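Local coordinates for protein aromatic-amino-acid:2-oxoglutarate transaminase (Candida albicans, PDB 6HND) that probably transfers amino groups between aromatic amino acids and 2-oxo acids such as 2-oxoglutarate, using pyridoxal 5'-phosphate as cofactor, at residues Ser416-Gln421 and Val428-Pro433. Residues are numbered along the deposited sequence; the frame is centred on the assembly and turned at random.
Sequences SIFESQ and VDVIDP
In Ile417, chi1 of -71° sets CG1 beside the backbone N and CG2 opposite that N, which carries the CG2 methyl towards Val430, while Phe418 sets CG beside its own N and anti to the carbonyl carbon, bringing ring atom CE1 to the same valine. Val430 CG2 is the shared point: it lies 3.7 Å from Ile417 CG2 and also 3.7 Å from Phe418 CE1, approaching the ring obliquely. A looser apolar approach, 4.4 Å between Ile417 CG2 and Val428 CG2, brings in Val428, two residues earlier, whose CB also points toward the helix segment. With no hydrogen bond crossing between 416-421 and 428-433, the contact rests on apolar packing. It joins the last part of helix 392-418, around Ile417 and Phe418, to strand 428-430, an outermost strand of the four-stranded antiparallel sheet in this aminotransferase of class I; Asp429 and Ile431 pair by backbone bonds with strand 438-443. Thr510 and Val513 of helix 499-518 touch Ile417 and Val428 respectively, and Tyr423 and Tyr291 each meet the Phe418 ring edge-to-face. Ile417 O accepts two bonds, from Ser420 OG at 2.6 Å, in the carbonyl plane, and from Ser420 N at 3.0 Å. Ser420 OG also caps Tyr423 N, as the N-cap of helix 421-424. On the strand, Asp429 OD1 takes Val430 N at 2.7 Å, from its anti side and 32° out of the carboxylate plane.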
loop_
_atom_site.group_PDB
_atom_site.type_symbol
_atom_site.label_atom_id
_atom_site.label_comp_id
_atom_site.label_asym_id
_atom_site.label_seq_id
_atom_site.Cartn_x
_atom_site.Cartn_y
_atom_site.Cartn_z
ATOM N N SER B 416 16.230 -12.044 -34.736
ATOM C CA SER B 416 17.636 -11.734 -34.361
ATOM C C SER B 416 18.342 -13.018 -33.919
ATOM O O SER B 416 19.556 -13.105 -34.114
ATOM C CB SER B 416 17.738 -10.664 -33.307
ATOM O OG SER B 416 17.332 -11.158 -32.042
ATOM N N ILE B 417 17.604 -13.992 -33.374
ATOM C CA ILE B 417 18.181 -15.237 -32.791
ATOM C C ILE B 417 18.273 -16.278 -33.910
ATOM O O ILE B 417 19.350 -16.928 -34.028
ATOM C CB ILE B 417 17.378 -15.724 -31.560
ATOM C CG1 ILE B 417 17.564 -14.802 -30.345
ATOM C CG2 ILE B 417 17.720 -17.173 -31.213
ATOM C CD1 ILE B 417 16.488 -14.943 -29.286
ATOM N N PHE B 418 17.204 -16.435 -34.697
ATOM C CA PHE B 418 17.103 -17.471 -35.760
ATOM C C PHE B 418 18.195 -17.260 -36.830
ATOM O O PHE B 418 18.682 -18.262 -37.373
ATOM C CB PHE B 418 15.694 -17.500 -36.361
ATOM C CG PHE B 418 14.619 -18.008 -35.431
ATOM C CD1 PHE B 418 14.881 -19.021 -34.507
ATOM C CD2 PHE B 418 13.332 -17.495 -35.497
ATOM C CE1 PHE B 418 13.882 -19.496 -33.674
ATOM C CE2 PHE B 418 12.328 -17.979 -34.669
ATOM C CZ PHE B 418 12.607 -18.967 -33.747
ATOM N N GLU B 419 18.523 -16.003 -37.134
ATOM C CA GLU B 419 19.566 -15.566 -38.103
ATOM C C GLU B 419 20.978 -15.847 -37.565
ATOM O O GLU B 419 21.903 -15.764 -38.360
ATOM C CB GLU B 419 19.433 -14.061 -38.371
ATOM C CG GLU B 419 18.239 -13.706 -39.241
ATOM C CD GLU B 419 18.350 -14.149 -40.697
ATOM O OE1 GLU B 419 19.186 -13.587 -41.437
ATOM O OE2 GLU B 419 17.630 -15.070 -41.072
ATOM N N SER B 420 21.140 -16.100 -36.259
ATOM C CA SER B 420 22.442 -16.289 -35.565
ATOM C C SER B 420 23.065 -17.652 -35.899
ATOM O O SER B 420 22.320 -18.633 -36.118
ATOM C CB SER B 420 22.293 -16.137 -34.063
ATOM O OG SER B 420 21.847 -17.358 -33.453
ATOM N N GLN B 421 24.394 -17.706 -35.853
ATOM C CA GLN B 421 25.244 -18.922 -35.975
ATOM C C GLN B 421 24.925 -19.840 -34.774
ATOM O O GLN B 421 24.736 -21.044 -34.991
ATOM C CB GLN B 421 26.713 -18.478 -36.082
ATOM C CG GLN B 421 27.558 -19.317 -37.032
ATOM C CD GLN B 421 29.054 -19.063 -37.007
ATOM O OE1 GLN B 421 29.850 -19.891 -37.475
ATOM N NE2 GLN B 421 29.456 -17.903 -36.490
ATOM N N VAL B 428 21.673 -22.890 -29.195
ATOM C CA VAL B 428 20.554 -22.191 -28.513
ATOM C C VAL B 428 19.260 -22.538 -29.242
ATOM O O VAL B 428 19.305 -22.901 -30.439
ATOM C CB VAL B 428 20.783 -20.669 -28.443
ATOM C CG1 VAL B 428 22.097 -20.315 -27.737
ATOM C CG2 VAL B 428 20.704 -20.021 -29.821
ATOM N N ASP B 429 18.149 -22.458 -28.519
ATOM C CA ASP B 429 16.783 -22.582 -29.083
ATOM C C ASP B 429 15.931 -21.587 -28.319
ATOM O O ASP B 429 16.437 -21.040 -27.314
ATOM C CB ASP B 429 16.234 -24.006 -28.965
ATOM C CG ASP B 429 15.158 -24.337 -29.992
ATOM O OD1 ASP B 429 14.658 -23.412 -30.641
ATOM O OD2 ASP B 429 14.839 -25.516 -30.129
ATOM N N VAL B 430 14.711 -21.371 -28.799
ATOM C CA VAL B 430 13.737 -20.415 -28.224
ATOM C C VAL B 430 12.385 -21.107 -28.199
ATOM O O VAL B 430 12.045 -21.752 -29.207
ATOM C CB VAL B 430 13.662 -19.134 -29.058
ATOM C CG1 VAL B 430 13.721 -17.922 -28.164
ATOM C CG2 VAL B 430 14.773 -19.062 -30.089
ATOM N N ILE B 431 11.674 -20.997 -27.080
ATOM C CA ILE B 431 10.204 -21.202 -27.018
ATOM C C ILE B 431 9.533 -19.942 -27.579
ATOM O O ILE B 431 9.858 -18.856 -27.085
ATOM C CB ILE B 431 9.729 -21.498 -25.589
ATOM C CG1 ILE B 431 10.579 -22.572 -24.900
ATOM C CG2 ILE B 431 8.251 -21.867 -25.615
ATOM C CD1 ILE B 431 10.666 -23.880 -25.671
ATOM N N ASP B 432 8.633 -20.114 -28.549
ATOM C CA ASP B 432 7.693 -19.085 -29.052
ATOM C C ASP B 432 6.601 -18.851 -28.002
ATOM O O ASP B 432 5.721 -19.689 -27.823
ATOM C CB ASP B 432 7.127 -19.502 -30.411
ATOM C CG ASP B 432 6.524 -18.356 -31.216
ATOM O OD1 ASP B 432 6.656 -17.182 -30.795
ATOM O OD2 ASP B 432 5.894 -18.650 -32.254
ATOM N N PRO B 433 6.626 -17.720 -27.251
ATOM C CA PRO B 433 5.574 -17.411 -26.279
ATOM C C PRO B 433 4.260 -17.022 -26.962
ATOM O O PRO B 433 4.311 -16.372 -27.984
ATOM C CB PRO B 433 6.116 -16.193 -25.541
ATOM C CG PRO B 433 6.951 -15.484 -26.617
ATOM C CD PRO B 433 7.611 -16.629 -27.353
#